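Local atomic coordinates of glutamyl-tRNA synthetase (Methanothermobacter thermautotrophicus, PDB entry 3AII), a protein that probably attaches glutamate to tRNA in two steps, first activating the amino acid with ATP and then transferring it to the acceptor end. Residues E89-F101 and V278-V290. Residues are numbered along the deposited sequence; the frame is centred on the assembly and turned at random.
Sequences ELAGVKGEVVLRF and VAVDDHLLGVTHV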
ATOM      1  N   GLU A  89      -9.287  14.288  19.379  1.00 50.25           N
ATOM      2  CA  GLU A  89      -8.724  15.633  19.259  1.00 44.60           C
ATOM      3  C   GLU A  89      -7.219  15.651  19.511  1.00 48.03           C
ATOM      4  O   GLU A  89      -6.694  14.894  20.329  1.00 48.92           O
ATOM      5  CB  GLU A  89      -9.435  16.619  20.199  1.00 46.09           C
ATOM      6  CG  GLU A  89     -10.932  16.718  19.943  1.00 44.74           C
ATOM      7  CD  GLU A  89     -11.658  17.723  20.857  1.00 76.44           C
ATOM      8  OE1 GLU A  89     -11.121  18.115  21.913  1.00 78.25           O
ATOM      9  OE2 GLU A  89     -12.811  18.099  20.516  1.00 84.34           O
ATOM     10  N   LEU A  90      -6.532  16.526  18.787  1.00 33.69           N
ATOM     11  CA  LEU A  90      -5.105  16.752  18.972  1.00 39.65           C
ATOM     12  C   LEU A  90      -4.879  17.589  20.225  1.00 40.89           C
ATOM     13  O   LEU A  90      -5.712  18.418  20.589  1.00 44.87           O
ATOM     14  CB  LEU A  90      -4.517  17.468  17.753  1.00 40.94           C
ATOM     15  CG  LEU A  90      -3.914  16.602  16.636  1.00 45.16           C
ATOM     16  CD1 LEU A  90      -4.351  15.156  16.734  1.00 47.69           C
ATOM     17  CD2 LEU A  90      -4.199  17.166  15.245  1.00 47.45           C
ATOM     18  N   ALA A  91      -3.746  17.373  20.885  1.00 47.26           N
ATOM     19  CA  ALA A  91      -3.402  18.133  22.087  1.00 44.59           C
ATOM     20  C   ALA A  91      -2.571  19.356  21.739  1.00 49.82           C
ATOM     21  O   ALA A  91      -1.915  19.401  20.702  1.00 52.58           O
ATOM     22  CB  ALA A  91      -2.655  17.272  23.066  1.00 46.27           C
ATOM     23  N   GLY A  92      -2.580  20.339  22.628  1.00 48.31           N
ATOM     24  CA  GLY A  92      -1.711  21.491  22.501  1.00 75.31           C
ATOM     25  C   GLY A  92      -1.841  22.282  21.217  1.00 52.21           C
ATOM     26  O   GLY A  92      -0.904  22.986  20.841  1.00 57.41           O
ATOM     27  N   VAL A  93      -2.986  22.177  20.547  1.00 45.70           N
ATOM     28  CA  VAL A  93      -3.249  23.001  19.369  1.00 44.79           C
ATOM     29  C   VAL A  93      -3.219  24.483  19.735  1.00 53.31           C
ATOM     30  O   VAL A  93      -4.047  24.959  20.507  1.00 76.17           O
ATOM     31  CB  VAL A  93      -4.619  22.682  18.736  1.00 35.47           C
ATOM     32  CG1 VAL A  93      -4.991  23.738  17.694  1.00 45.50           C
ATOM     33  CG2 VAL A  93      -4.603  21.302  18.113  1.00 36.50           C
ATOM     34  N   LYS A  94      -2.253  25.207  19.183  1.00 52.68           N
ATOM     35  CA  LYS A  94      -2.210  26.662  19.277  1.00 48.43           C
ATOM     36  C   LYS A  94      -1.817  27.229  17.924  1.00 63.22           C
ATOM     37  O   LYS A  94      -0.721  26.971  17.423  1.00 59.28           O
ATOM     38  CB  LYS A  94      -1.251  27.145  20.368  1.00 60.34           C
ATOM     39  CG  LYS A  94       0.139  26.544  20.322  1.00 63.94           C
ATOM     40  CD  LYS A  94       1.011  27.219  21.364  1.00 90.93           C
ATOM     41  CE  LYS A  94       2.115  26.303  21.856  1.00 93.38           C
ATOM     42  NZ  LYS A  94       2.630  26.763  23.175  1.00 75.20           N
ATOM     43  N   GLY A  95      -2.727  27.993  17.328  1.00 65.68           N
ATOM     44  CA  GLY A  95      -2.522  28.484  15.981  1.00 58.36           C
ATOM     45  C   GLY A  95      -2.674  27.362  14.968  1.00 49.31           C
ATOM     46  O   GLY A  95      -3.303  26.339  15.241  1.00 46.48           O
ATOM     47  N   GLU A  96      -2.080  27.555  13.800  1.00 50.48           N
ATOM     48  CA  GLU A  96      -2.219  26.609  12.705  1.00 35.21           C
ATOM     49  C   GLU A  96      -1.617  25.235  13.016  1.00 30.40           C
ATOM     50  O   GLU A  96      -0.574  25.134  13.664  1.00 26.90           O
ATOM     51  CB  GLU A  96      -1.620  27.204  11.425  1.00 48.32           C
ATOM     52  CG  GLU A  96      -0.553  28.270  11.663  1.00 59.36           C
ATOM     53  CD  GLU A  96      -0.918  29.635  11.076  1.00 71.68           C
ATOM     54  OE1 GLU A  96      -0.018  30.502  10.982  1.00 57.35           O
ATOM     55  OE2 GLU A  96      -2.097  29.843  10.708  1.00 61.07           O
ATOM     56  N   VAL A  97      -2.299  24.184  12.565  1.00 22.08           N
ATOM     57  CA  VAL A  97      -1.813  22.813  12.686  1.00 18.73           C
ATOM     58  C   VAL A  97      -1.034  22.455  11.419  1.00 21.24           C
ATOM     59  O   VAL A  97      -1.508  22.716  10.314  1.00 21.26           O
ATOM     60  CB  VAL A  97      -2.993  21.829  12.876  1.00 23.29           C
ATOM     61  CG1 VAL A  97      -2.553  20.387  12.682  1.00 22.64           C
ATOM     62  CG2 VAL A  97      -3.642  22.034  14.251  1.00 23.19           C
ATOM     63  N   VAL A  98       0.154  21.868  11.588  1.00 17.86           N
ATOM     64  CA  VAL A  98       0.987  21.442  10.450  1.00 17.02           C
ATOM     65  C   VAL A  98       1.458  20.013  10.677  1.00 14.66           C
ATOM     66  O   VAL A  98       2.118  19.727  11.687  1.00 16.69           O
ATOM     67  CB  VAL A  98       2.214  22.356  10.294  1.00 14.23           C
ATOM     68  CG1 VAL A  98       3.045  21.940   9.055  1.00 19.08           C
ATOM     69  CG2 VAL A  98       1.787  23.811  10.208  1.00 18.79           C
ATOM     70  N   LEU A  99       1.109  19.127   9.751  1.00 14.61           N
ATOM     71  CA  LEU A  99       1.441  17.714   9.847  1.00 14.92           C
ATOM     72  C   LEU A  99       2.293  17.335   8.652  1.00 15.82           C
ATOM     73  O   LEU A  99       2.397  18.102   7.694  1.00 14.75           O
ATOM     74  CB  LEU A  99       0.157  16.893   9.870  1.00 19.33           C
ATOM     75  CG  LEU A  99      -0.798  17.278  11.007  1.00 21.49           C
ATOM     76  CD1 LEU A  99      -2.179  17.613  10.450  1.00 22.22           C
ATOM     77  CD2 LEU A  99      -0.876  16.160  12.028  1.00 23.61           C
ATOM     78  N   ARG A 100       2.927  16.173   8.699  1.00 15.26           N
ATOM     79  CA  ARG A 100       3.682  15.729   7.533  1.00 14.82           C
ATOM     80  C   ARG A 100       3.484  14.243   7.289  1.00 17.37           C
ATOM     81  O   ARG A 100       3.095  13.482   8.197  1.00 17.59           O
ATOM     82  CB  ARG A 100       5.177  16.073   7.670  1.00 15.29           C
ATOM     83  CG  ARG A 100       6.025  15.032   8.435  1.00 24.16           C
ATOM     84  CD  ARG A 100       5.656  14.875   9.889  1.00 22.60           C
ATOM     85  NE  ARG A 100       6.858  14.635  10.705  1.00 19.29           N
ATOM     86  CZ  ARG A 100       7.282  13.435  11.091  1.00 18.98           C
ATOM     87  NH1 ARG A 100       6.616  12.328  10.758  1.00 22.06           N
ATOM     88  NH2 ARG A 100       8.390  13.339  11.820  1.00 17.19           N
ATOM     89  N   PHE A 101       3.702  13.837   6.039  1.00 11.09           N
ATOM     90  CA  PHE A 101       3.735  12.425   5.668  1.00  9.86           C
ATOM     91  C   PHE A 101       5.123  12.264   5.079  1.00 16.61           C
ATOM     92  O   PHE A 101       5.480  12.997   4.157  1.00 14.66           O
ATOM     93  CB  PHE A 101       2.675  12.089   4.610  1.00 15.31           C
ATOM     94  CG  PHE A 101       2.837  10.719   4.010  1.00 17.53           C
ATOM     95  CD1 PHE A 101       2.856   9.591   4.820  1.00 16.60           C
ATOM     96  CD2 PHE A 101       2.992  10.558   2.646  1.00 15.08           C
ATOM     97  CE1 PHE A 101       3.024   8.319   4.271  1.00 17.67           C
ATOM     98  CE2 PHE A 101       3.166   9.304   2.082  1.00 14.70           C
ATOM     99  CZ  PHE A 101       3.190   8.180   2.894  1.00 17.91           C
ATOM    100  N   VAL A 278      15.094  14.377  10.615  1.00 15.85           N
ATOM    101  CA  VAL A 278      13.662  14.495  10.931  1.00 17.41           C
ATOM    102  C   VAL A 278      13.426  15.668  11.897  1.00 16.50           C
ATOM    103  O   VAL A 278      12.547  16.511  11.682  1.00 18.22           O
ATOM    104  CB  VAL A 278      13.092  13.173  11.499  1.00 16.12           C
ATOM    105  CG1 VAL A 278      11.732  13.392  12.153  1.00 20.29           C
ATOM    106  CG2 VAL A 278      12.989  12.135  10.403  1.00 16.37           C
ATOM    107  N   ALA A 279      14.214  15.729  12.964  1.00 15.24           N
ATOM    108  CA  ALA A 279      14.070  16.807  13.941  1.00 15.94           C
ATOM    109  C   ALA A 279      14.331  18.166  13.320  1.00 15.93           C
ATOM    110  O   ALA A 279      13.572  19.109  13.529  1.00 18.79           O
ATOM    111  CB  ALA A 279      15.012  16.586  15.125  1.00 17.89           C
ATOM    112  N   VAL A 280      15.421  18.284  12.565  1.00 14.19           N
ATOM    113  CA  VAL A 280      15.739  19.550  11.920  1.00 14.82           C
ATOM    114  C   VAL A 280      14.606  19.986  10.968  1.00 16.26           C
ATOM    115  O   VAL A 280      14.182  21.158  10.965  1.00 17.36           O
ATOM    116  CB  VAL A 280      17.100  19.477  11.170  1.00 16.14           C
ATOM    117  CG1 VAL A 280      17.297  20.716  10.294  1.00 18.11           C
ATOM    118  CG2 VAL A 280      18.262  19.366  12.173  1.00 16.30           C
ATOM    119  N   ASP A 281      14.114  19.048  10.169  1.00 15.02           N
ATOM    120  CA  ASP A 281      13.084  19.377   9.186  1.00 11.75           C
ATOM    121  C   ASP A 281      11.730  19.629   9.833  1.00 16.68           C
ATOM    122  O   ASP A 281      11.018  20.545   9.425  1.00 16.93           O
ATOM    123  CB  ASP A 281      12.994  18.299   8.121  1.00 12.29           C
ATOM    124  CG  ASP A 281      14.179  18.343   7.172  1.00 13.95           C
ATOM    125  OD1 ASP A 281      14.951  19.331   7.226  1.00 16.39           O
ATOM    126  OD2 ASP A 281      14.332  17.382   6.396  1.00 16.21           O
ATOM    127  N   ASP A 282      11.383  18.852  10.852  1.00 15.04           N
ATOM    128  CA  ASP A 282      10.127  19.116  11.559  1.00 16.22           C
ATOM    129  C   ASP A 282      10.155  20.534  12.122  1.00 21.43           C
ATOM    130  O   ASP A 282       9.163  21.262  12.053  1.00 17.12           O
ATOM    131  CB  ASP A 282       9.884  18.095  12.681  1.00 14.67           C
ATOM    132  CG  ASP A 282       9.320  16.779  12.175  1.00 19.58           C
ATOM    133  OD1 ASP A 282       8.881  16.707  11.005  1.00 17.15           O
ATOM    134  OD2 ASP A 282       9.303  15.804  12.956  1.00 19.14           O
ATOM    135  N   HIS A 283      11.289  20.944  12.679  1.00 14.56           N
ATOM    136  CA  HIS A 283      11.356  22.284  13.252  1.00 15.56           C
ATOM    137  C   HIS A 283      11.310  23.347  12.179  1.00 18.69           C
ATOM    138  O   HIS A 283      10.528  24.288  12.264  1.00 16.68           O
ATOM    139  CB  HIS A 283      12.619  22.492  14.083  1.00 15.92           C
ATOM    140  CG  HIS A 283      12.812  23.912  14.509  1.00 18.75           C
ATOM    141  ND1 HIS A 283      12.082  24.487  15.526  1.00 24.51           N
ATOM    142  CD2 HIS A 283      13.626  24.884  14.032  1.00 19.15           C
ATOM    143  CE1 HIS A 283      12.446  25.751  15.666  1.00 21.67           C
ATOM    144  NE2 HIS A 283      13.391  26.013  14.780  1.00 22.29           N
ATOM    145  N   LEU A 284      12.153  23.212  11.161  1.00 14.34           N
ATOM    146  CA  LEU A 284      12.259  24.297  10.181  1.00 15.70           C
ATOM    147  C   LEU A 284      11.012  24.455   9.325  1.00 18.10           C
ATOM    148  O   LEU A 284      10.702  25.577   8.886  1.00 20.98           O
ATOM    149  CB  LEU A 284      13.499  24.145   9.289  1.00 16.01           C
ATOM    150  CG  LEU A 284      14.852  24.296   9.983  1.00 17.49           C
ATOM    151  CD1 LEU A 284      15.973  23.913   9.003  1.00 20.33           C
ATOM    152  CD2 LEU A 284      15.042  25.717  10.502  1.00 20.74           C
ATOM    153  N   LEU A 285      10.303  23.355   9.090  1.00 16.07           N
ATOM    154  CA  LEU A 285       9.094  23.387   8.271  1.00 15.58           C
ATOM    155  C   LEU A 285       7.879  23.744   9.099  1.00 17.54           C
ATOM    156  O   LEU A 285       6.783  23.856   8.563  1.00 19.62           O
ATOM    157  CB  LEU A 285       8.868  22.030   7.598  1.00 15.24           C
ATOM    158  CG  LEU A 285      10.003  21.681   6.634  1.00 18.02           C
ATOM    159  CD1 LEU A 285       9.855  20.241   6.159  1.00 18.85           C
ATOM    160  CD2 LEU A 285      10.016  22.638   5.450  1.00 30.04           C
ATOM    161  N   GLY A 286       8.075  23.904  10.404  1.00 16.33           N
ATOM    162  CA  GLY A 286       6.971  24.248  11.296  1.00 21.02           C
ATOM    163  C   GLY A 286       5.956  23.161  11.632  1.00 18.34           C
ATOM    164  O   GLY A 286       4.806  23.472  11.961  1.00 20.31           O
ATOM    165  N   VAL A 287       6.351  21.891  11.562  1.00 13.86           N
ATOM    166  CA  VAL A 287       5.449  20.795  11.935  1.00 14.17           C
ATOM    167  C   VAL A 287       5.046  20.923  13.408  1.00 16.62           C
ATOM    168  O   VAL A 287       5.906  21.135  14.280  1.00 19.03           O
ATOM    169  CB  VAL A 287       6.124  19.441  11.708  1.00 16.03           C
ATOM    170  CG1 VAL A 287       5.306  18.314  12.321  1.00 17.76           C
ATOM    171  CG2 VAL A 287       6.319  19.237  10.202  1.00 18.31           C
ATOM    172  N   THR A 288       3.746  20.827  13.683  1.00 15.40           N
ATOM    173  CA  THR A 288       3.235  21.024  15.047  1.00 19.50           C
ATOM    174  C   THR A 288       2.864  19.716  15.724  1.00 21.59           C
ATOM    175  O   THR A 288       2.910  19.606  16.952  1.00 23.70           O
ATOM    176  CB  THR A 288       1.990  21.930  15.049  1.00 20.99           C
ATOM    177  OG1 THR A 288       0.952  21.322  14.258  1.00 20.51           O
ATOM    178  CG2 THR A 288       2.331  23.298  14.481  1.00 24.13           C
ATOM    179  N   HIS A 289       2.497  18.723  14.919  1.00 16.95           N
ATOM    180  CA  HIS A 289       2.048  17.432  15.416  1.00 17.24           C
ATOM    181  C   HIS A 289       2.651  16.353  14.556  1.00 21.54           C
ATOM    182  O   HIS A 289       2.495  16.355  13.327  1.00 18.15           O
ATOM    183  CB  HIS A 289       0.528  17.344  15.375  1.00 21.91           C
ATOM    184  CG  HIS A 289      -0.152  18.303  16.300  1.00 18.47           C
ATOM    185  ND1 HIS A 289      -0.344  19.629  15.986  1.00 21.37           N
ATOM    186  CD2 HIS A 289      -0.680  18.129  17.536  1.00 25.40           C
ATOM    187  CE1 HIS A 289      -0.954  20.234  16.990  1.00 28.93           C
ATOM    188  NE2 HIS A 289      -1.178  19.343  17.940  1.00 25.01           N
ATOM    189  N   VAL A 290       3.359  15.443  15.209  1.00 20.43           N
ATOM    190  CA  VAL A 290       3.969  14.310  14.548  1.00 18.82           C
ATOM    191  C   VAL A 290       3.146  13.052  14.811  1.00 27.18           C
ATOM    192  O   VAL A 290       3.043  12.589  15.946  1.00 29.39           O
ATOM    193  CB  VAL A 290       5.413  14.106  15.038  1.00 17.01           C
ATOM    194  CG1 VAL A 290       5.961  12.773  14.536  1.00 25.11           C
ATOM    195  CG2 VAL A 290       6.293  15.285  14.611  1.00 24.61           C
TER
HETATM  196  O   HOH W   1       2.556  14.381  11.197  1.00 20.93           O
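Arg100 reaches from strand 98-101 to helix 274-284 and grips Asp282 side-on. Arg100 NE donates to Asp282 OD1 and Arg100 NH2 to Asp282 OD2, each at 2.9 Å, with the guanidinium and carboxylate planes 39° apart. Arginine suits because its NE and NH2 can meet both oxygens of a buried carboxylate, while its flat face takes Val290 CG1. An alanine here would probably leave the Asp282 carboxylate without this mate and a gap beside Val278 and Val290. Midway, Val98 N gives a nearly straight bond (174°) to Thr288 OG1, while Thr288 N returns one to Val98 O in the carbonyl plane. Threonine fits because Thr288 OG1, set between backbone N and carbonyl carbon (chi1 60°), reaches that amide and also bonds His289 ND1 at 2.7 Å. With His289 NE2 donating to Ala91 O, 2.9 Å away and near the ring plane, both imidazole nitrogens are engaged and the ring's rotation is fixed; Leu90 CD2 lies over one face. Packing thins toward exposed Gly92 and Val93, where Val93 CG2 comes within 3.9 Å of His289 NE2. Gly286, with positive phi, ends the helix in a Schellman motif. Strand 98-101 ends the parallel sheet of the Rossmann-type class I catalytic domain; strand 130-135 pairs with it, its Arg134 also bridging to Asp282, while helix 111-126 packs against Leu99 and helix 299-310 against Val278.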